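PDB 6PXS: FAD dependent oxidoreductase from Chelativorans sp. BNC1, which is an iminodiacetate oxidase that binds FAD and probably uses this flavin cofactor to oxidise its substrate. Local coordinates for residues A[219-233]-A[297-311]. Numbering follows the deposited sequence.
Sequences PVVPQKGQIIHLHLP and ATHIETRVGFRPAGS. With FAD (flavin-adenine dinucleotide), chain E.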
# COMPACT_ATOMS: atom_id res chain seq x y z
N PRO A 219 -5.49 -17.25 29.63
CA PRO A 219 -4.44 -17.97 28.88
C PRO A 219 -4.67 -17.97 27.37
O PRO A 219 -4.82 -19.02 26.74
CB PRO A 219 -4.52 -19.37 29.48
CG PRO A 219 -5.97 -19.56 29.76
CD PRO A 219 -6.52 -18.19 30.13
N VAL A 220 -4.71 -16.77 26.78
CA VAL A 220 -4.87 -16.61 25.34
C VAL A 220 -3.80 -15.62 24.87
O VAL A 220 -3.84 -14.44 25.24
CB VAL A 220 -6.27 -16.12 24.96
CG1 VAL A 220 -6.38 -15.97 23.44
CG2 VAL A 220 -7.33 -17.08 25.48
N VAL A 221 -2.88 -16.11 24.06
CA VAL A 221 -1.78 -15.29 23.54
C VAL A 221 -1.84 -15.35 22.03
O VAL A 221 -2.46 -16.26 21.44
CB VAL A 221 -0.41 -15.77 24.08
CG1 VAL A 221 -0.39 -15.72 25.60
CG2 VAL A 221 -0.11 -17.18 23.59
N PRO A 222 -1.21 -14.39 21.34
CA PRO A 222 -1.31 -14.35 19.88
C PRO A 222 -0.42 -15.40 19.21
O PRO A 222 0.69 -15.69 19.66
CB PRO A 222 -0.84 -12.94 19.53
CG PRO A 222 0.10 -12.58 20.63
CD PRO A 222 -0.44 -13.25 21.87
N GLN A 223 -0.94 -15.97 18.13
CA GLN A 223 -0.18 -16.86 17.25
C GLN A 223 -0.18 -16.22 15.87
O GLN A 223 -1.18 -16.28 15.14
CB GLN A 223 -0.78 -18.26 17.21
CG GLN A 223 0.04 -19.26 16.40
CD GLN A 223 -0.67 -20.59 16.20
OE1 GLN A 223 -1.79 -20.63 15.69
NE2 GLN A 223 -0.02 -21.67 16.59
N LYS A 224 0.94 -15.60 15.51
CA LYS A 224 1.05 -14.94 14.21
C LYS A 224 0.75 -15.91 13.08
O LYS A 224 1.05 -17.11 13.16
CB LYS A 224 2.44 -14.34 14.04
CG LYS A 224 2.70 -13.72 12.68
CD LYS A 224 4.06 -13.05 12.65
CE LYS A 224 4.39 -12.51 11.27
NZ LYS A 224 5.74 -11.89 11.22
N GLY A 225 0.14 -15.39 12.02
CA GLY A 225 -0.13 -16.18 10.84
C GLY A 225 -0.06 -15.36 9.56
O GLY A 225 -0.74 -14.34 9.44
N GLN A 226 0.75 -15.81 8.61
CA GLN A 226 0.88 -15.14 7.32
C GLN A 226 0.13 -15.95 6.27
O GLN A 226 0.30 -17.17 6.18
CB GLN A 226 2.35 -14.99 6.93
CG GLN A 226 3.21 -14.36 8.02
CD GLN A 226 4.64 -14.15 7.59
OE1 GLN A 226 4.92 -13.85 6.43
NE2 GLN A 226 5.57 -14.32 8.52
N ILE A 227 -0.68 -15.27 5.46
CA ILE A 227 -1.54 -15.91 4.48
C ILE A 227 -1.38 -15.18 3.15
O ILE A 227 -1.38 -13.94 3.12
CB ILE A 227 -3.01 -15.91 4.93
CG1 ILE A 227 -3.89 -16.68 3.94
CG2 ILE A 227 -3.52 -14.49 5.10
CD1 ILE A 227 -5.28 -16.97 4.47
N ILE A 228 -1.23 -15.94 2.07
CA ILE A 228 -0.93 -15.38 0.75
C ILE A 228 -2.19 -15.37 -0.10
O ILE A 228 -2.99 -16.32 -0.07
CB ILE A 228 0.19 -16.19 0.06
CG1 ILE A 228 1.51 -16.01 0.82
CG2 ILE A 228 0.34 -15.75 -1.39
CD1 ILE A 228 2.64 -16.86 0.30
N HIS A 229 -2.36 -14.31 -0.88
CA HIS A 229 -3.48 -14.16 -1.80
C HIS A 229 -2.94 -14.09 -3.22
O HIS A 229 -2.10 -13.24 -3.52
CB HIS A 229 -4.30 -12.91 -1.47
CG HIS A 229 -5.09 -13.02 -0.20
ND1 HIS A 229 -6.46 -12.87 -0.16
CD2 HIS A 229 -4.70 -13.26 1.07
CE1 HIS A 229 -6.88 -13.02 1.08
NE2 HIS A 229 -5.83 -13.26 1.85
N LEU A 230 -3.42 -14.98 -4.08
CA LEU A 230 -2.98 -15.07 -5.46
C LEU A 230 -4.10 -14.62 -6.39
O LEU A 230 -5.26 -14.52 -6.01
CB LEU A 230 -2.56 -16.50 -5.81
CG LEU A 230 -1.53 -17.14 -4.88
CD1 LEU A 230 -1.25 -18.56 -5.33
CD2 LEU A 230 -0.25 -16.33 -4.84
N HIS A 231 -3.72 -14.36 -7.64
CA HIS A 231 -4.65 -13.90 -8.66
C HIS A 231 -4.36 -14.62 -9.97
O HIS A 231 -3.21 -14.62 -10.43
CB HIS A 231 -4.55 -12.38 -8.85
CG HIS A 231 -5.47 -11.83 -9.90
ND1 HIS A 231 -6.84 -11.91 -9.80
CD2 HIS A 231 -5.21 -11.20 -11.07
CE1 HIS A 231 -7.39 -11.34 -10.86
NE2 HIS A 231 -6.42 -10.90 -11.64
N LEU A 232 -5.39 -15.24 -10.55
CA LEU A 232 -5.28 -15.98 -11.80
C LEU A 232 -5.97 -15.18 -12.90
O LEU A 232 -7.15 -15.44 -13.21
CB LEU A 232 -5.90 -17.37 -11.67
CG LEU A 232 -5.11 -18.44 -10.90
CD1 LEU A 232 -3.78 -18.72 -11.59
CD2 LEU A 232 -4.90 -18.03 -9.45
N PRO A 233 -5.28 -14.23 -13.55
CA PRO A 233 -5.98 -13.32 -14.49
C PRO A 233 -6.79 -14.05 -15.55
O PRO A 233 -6.25 -14.82 -16.35
CB PRO A 233 -4.83 -12.51 -15.11
CG PRO A 233 -3.60 -13.31 -14.85
CD PRO A 233 -3.83 -13.99 -13.54
N ALA A 297 0.98 -17.53 -11.24
CA ALA A 297 -0.11 -16.69 -10.77
C ALA A 297 0.45 -15.45 -10.08
O ALA A 297 1.55 -15.47 -9.52
CB ALA A 297 -1.01 -17.45 -9.80
N THR A 298 -0.31 -14.36 -10.14
CA THR A 298 0.13 -13.12 -9.52
C THR A 298 0.01 -13.21 -8.00
O THR A 298 -0.94 -13.80 -7.47
CB THR A 298 -0.70 -11.94 -10.03
OG1 THR A 298 -0.65 -11.91 -11.46
CG2 THR A 298 -0.17 -10.63 -9.48
N HIS A 299 0.99 -12.64 -7.31
CA HIS A 299 0.96 -12.49 -5.86
C HIS A 299 0.54 -11.05 -5.57
O HIS A 299 1.32 -10.12 -5.77
CB HIS A 299 2.32 -12.82 -5.25
CG HIS A 299 2.34 -12.75 -3.76
ND1 HIS A 299 3.48 -13.03 -3.02
CD2 HIS A 299 1.38 -12.45 -2.86
CE1 HIS A 299 3.21 -12.89 -1.74
NE2 HIS A 299 1.95 -12.54 -1.61
N ILE A 300 -0.69 -10.88 -5.09
CA ILE A 300 -1.24 -9.54 -4.91
C ILE A 300 -0.96 -9.00 -3.52
O ILE A 300 -0.68 -7.81 -3.36
CB ILE A 300 -2.75 -9.53 -5.23
CG1 ILE A 300 -3.50 -10.62 -4.45
CG2 ILE A 300 -2.98 -9.72 -6.72
CD1 ILE A 300 -5.00 -10.61 -4.68
N GLU A 301 -1.02 -9.84 -2.48
CA GLU A 301 -0.75 -9.37 -1.13
C GLU A 301 -0.49 -10.57 -0.23
O GLU A 301 -0.70 -11.73 -0.61
CB GLU A 301 -1.91 -8.53 -0.58
CG GLU A 301 -3.25 -9.25 -0.53
CD GLU A 301 -4.26 -8.56 0.38
OE1 GLU A 301 -3.83 -7.84 1.30
OE2 GLU A 301 -5.48 -8.74 0.17
N THR A 302 -0.02 -10.27 0.98
CA THR A 302 0.19 -11.27 2.02
C THR A 302 -0.27 -10.66 3.34
O THR A 302 0.36 -9.72 3.84
CB THR A 302 1.66 -11.70 2.10
OG1 THR A 302 2.04 -12.33 0.88
CG2 THR A 302 1.88 -12.66 3.27
N ARG A 303 -1.35 -11.19 3.90
CA ARG A 303 -1.92 -10.64 5.12
C ARG A 303 -1.29 -11.27 6.35
O ARG A 303 -0.69 -12.35 6.29
CB ARG A 303 -3.43 -10.86 5.14
CG ARG A 303 -4.15 -10.25 3.95
CD ARG A 303 -5.65 -10.43 4.05
NE ARG A 303 -6.32 -10.01 2.83
CZ ARG A 303 -7.63 -10.16 2.61
NH1 ARG A 303 -8.40 -10.72 3.52
NH2 ARG A 303 -8.15 -9.75 1.46
N VAL A 304 -1.41 -10.57 7.48
CA VAL A 304 -0.90 -11.03 8.76
C VAL A 304 -2.01 -10.94 9.79
O VAL A 304 -2.75 -9.94 9.83
CB VAL A 304 0.33 -10.22 9.21
CG1 VAL A 304 0.77 -10.65 10.61
CG2 VAL A 304 1.47 -10.38 8.22
N GLY A 305 -2.12 -11.97 10.62
CA GLY A 305 -3.13 -11.99 11.65
C GLY A 305 -2.66 -12.74 12.88
O GLY A 305 -1.93 -13.72 12.77
N PHE A 306 -3.06 -12.27 14.06
CA PHE A 306 -2.70 -12.90 15.32
C PHE A 306 -3.90 -13.70 15.82
O PHE A 306 -4.90 -13.12 16.26
CB PHE A 306 -2.26 -11.86 16.35
CG PHE A 306 -1.17 -10.94 15.86
CD1 PHE A 306 0.08 -11.44 15.55
CD2 PHE A 306 -1.40 -9.58 15.73
CE1 PHE A 306 1.09 -10.60 15.11
CE2 PHE A 306 -0.40 -8.73 15.29
CZ PHE A 306 0.85 -9.24 14.98
N ARG A 307 -3.80 -15.02 15.75
CA ARG A 307 -4.89 -15.87 16.22
C ARG A 307 -4.98 -15.80 17.74
O ARG A 307 -3.96 -15.84 18.43
CB ARG A 307 -4.67 -17.32 15.79
CG ARG A 307 -4.58 -17.54 14.30
CD ARG A 307 -4.22 -18.99 14.01
NE ARG A 307 -2.99 -19.10 13.23
CZ ARG A 307 -2.93 -19.37 11.93
NH1 ARG A 307 -1.76 -19.43 11.33
NH2 ARG A 307 -4.04 -19.59 11.23
N PRO A 308 -6.19 -15.71 18.31
CA PRO A 308 -6.32 -15.83 19.76
C PRO A 308 -6.15 -17.28 20.20
O PRO A 308 -7.13 -17.98 20.46
CB PRO A 308 -7.73 -15.31 20.04
CG PRO A 308 -8.48 -15.61 18.79
CD PRO A 308 -7.49 -15.46 17.66
N ALA A 309 -4.90 -17.74 20.25
CA ALA A 309 -4.60 -19.13 20.57
C ALA A 309 -4.57 -19.30 22.08
O ALA A 309 -3.80 -18.63 22.77
CB ALA A 309 -3.27 -19.54 19.95
N GLY A 310 -5.40 -20.21 22.59
CA GLY A 310 -5.46 -20.48 24.01
C GLY A 310 -4.60 -21.67 24.40
O GLY A 310 -4.12 -22.43 23.57
N SER A 311 -4.40 -21.80 25.72
CA SER A 311 -3.67 -22.96 26.23
C SER A 311 -4.34 -24.25 25.79
O SER A 311 -3.69 -25.14 25.22
CB SER A 311 -3.57 -22.89 27.75
OG SER A 311 -4.85 -22.94 28.35
PA FAD E . -10.16 -10.49 16.42
O1A FAD E . -8.70 -10.19 16.44
O2A FAD E . -10.75 -10.64 15.02
O5B FAD E . -10.98 -9.42 17.22
C5B FAD E . -10.38 -8.66 18.29
C4B FAD E . -10.80 -7.22 18.15
O4B FAD E . -10.84 -6.60 19.46
C3B FAD E . -9.87 -6.37 17.30
O3B FAD E . -10.62 -5.48 16.48
C2B FAD E . -9.05 -5.61 18.34
O2B FAD E . -8.55 -4.37 17.85
C1B FAD E . -10.11 -5.40 19.42
N9A FAD E . -9.57 -5.13 20.75
C8A FAD E . -8.71 -5.91 21.47
N7A FAD E . -8.39 -5.42 22.65
C5A FAD E . -9.10 -4.23 22.70
C6A FAD E . -9.20 -3.22 23.68
N6A FAD E . -8.56 -3.26 24.85
N1A FAD E . -10.00 -2.16 23.42
C2A FAD E . -10.64 -2.11 22.25
N3A FAD E . -10.62 -3.00 21.25
C4A FAD E . -9.83 -4.04 21.54
N1 FAD E . -10.62 -19.66 11.16
C2 FAD E . -11.40 -20.53 10.45
O2 FAD E . -12.45 -20.98 10.92
N3 FAD E . -11.02 -20.91 9.18
C4 FAD E . -9.89 -20.51 8.51
O4 FAD E . -9.65 -20.92 7.38
C4X FAD E . -9.06 -19.59 9.27
N5 FAD E . -7.96 -19.15 8.72
C5X FAD E . -7.17 -18.27 9.44
C6 FAD E . -6.00 -17.80 8.86
C7 FAD E . -5.17 -16.91 9.55
C7M FAD E . -3.91 -16.42 8.89
C8 FAD E . -5.52 -16.49 10.84
C8M FAD E . -4.64 -15.54 11.61
C9 FAD E . -6.69 -16.97 11.42
C9A FAD E . -7.52 -17.85 10.73
N10 FAD E . -8.71 -18.35 11.29
C10 FAD E . -9.51 -19.22 10.59
C1' FAD E . -9.13 -17.96 12.65
C2' FAD E . -9.96 -16.68 12.68
O2' FAD E . -9.46 -15.73 11.75
C3' FAD E . -9.90 -16.08 14.09
O3' FAD E . -10.01 -17.12 15.05
C4' FAD E . -10.99 -15.05 14.39
O4' FAD E . -10.91 -14.00 13.42
C5' FAD E . -10.85 -14.48 15.78
O5' FAD E . -11.84 -13.44 15.98
P FAD E . -11.85 -12.57 17.29
O1P FAD E . -11.81 -13.51 18.50
O2P FAD E . -12.95 -11.58 17.28
O3P FAD E . -10.44 -11.83 17.21
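Glu301 OE2 is gripped twice by Arg303, whose guanidinium also lies against the His229 ring on the neighbouring strand. Arg303 NE lies 3.1 Å from Glu301 OE2, and NH2 reaches the same oxygen from the same face of the carboxylate. Strands 220-231 and 298-310 form a long antiparallel ladder, interrupted by a beta bulge where Ile300 is the extra residue between Glu301, paired with His229, and His299, paired with Leu230. The planes of the His229 ring and guanidinium are 22° apart, with His229 CE1 over the centre of the latter, 3.3 Å from Arg303 CZ. Arg303 leaves its backbone with CG anti to the carbonyl carbon (chi1 -58°) and runs extended to NE, which brings the flat group across the ring. With an alanine here, Glu301 OE2 would probably lose both of these donors and the His229 ring the flat group lying against it.

Further along, the ladder borders the flavin. Gly225 and Gly305 pair beside its methyl groups, with Gly305 O 3.5 Å from FAD C8M. Arg307, bent at chi3 (-122°), lays its guanidinium over the dimethylbenzene end, NH2 being 3.4 Å from FAD C7. On the other face of the sheet, helix 277-290 packs on Ile228, whose CG2 sits over the His299 ring in a CH-pi contact, 3.9 Å from its centroid.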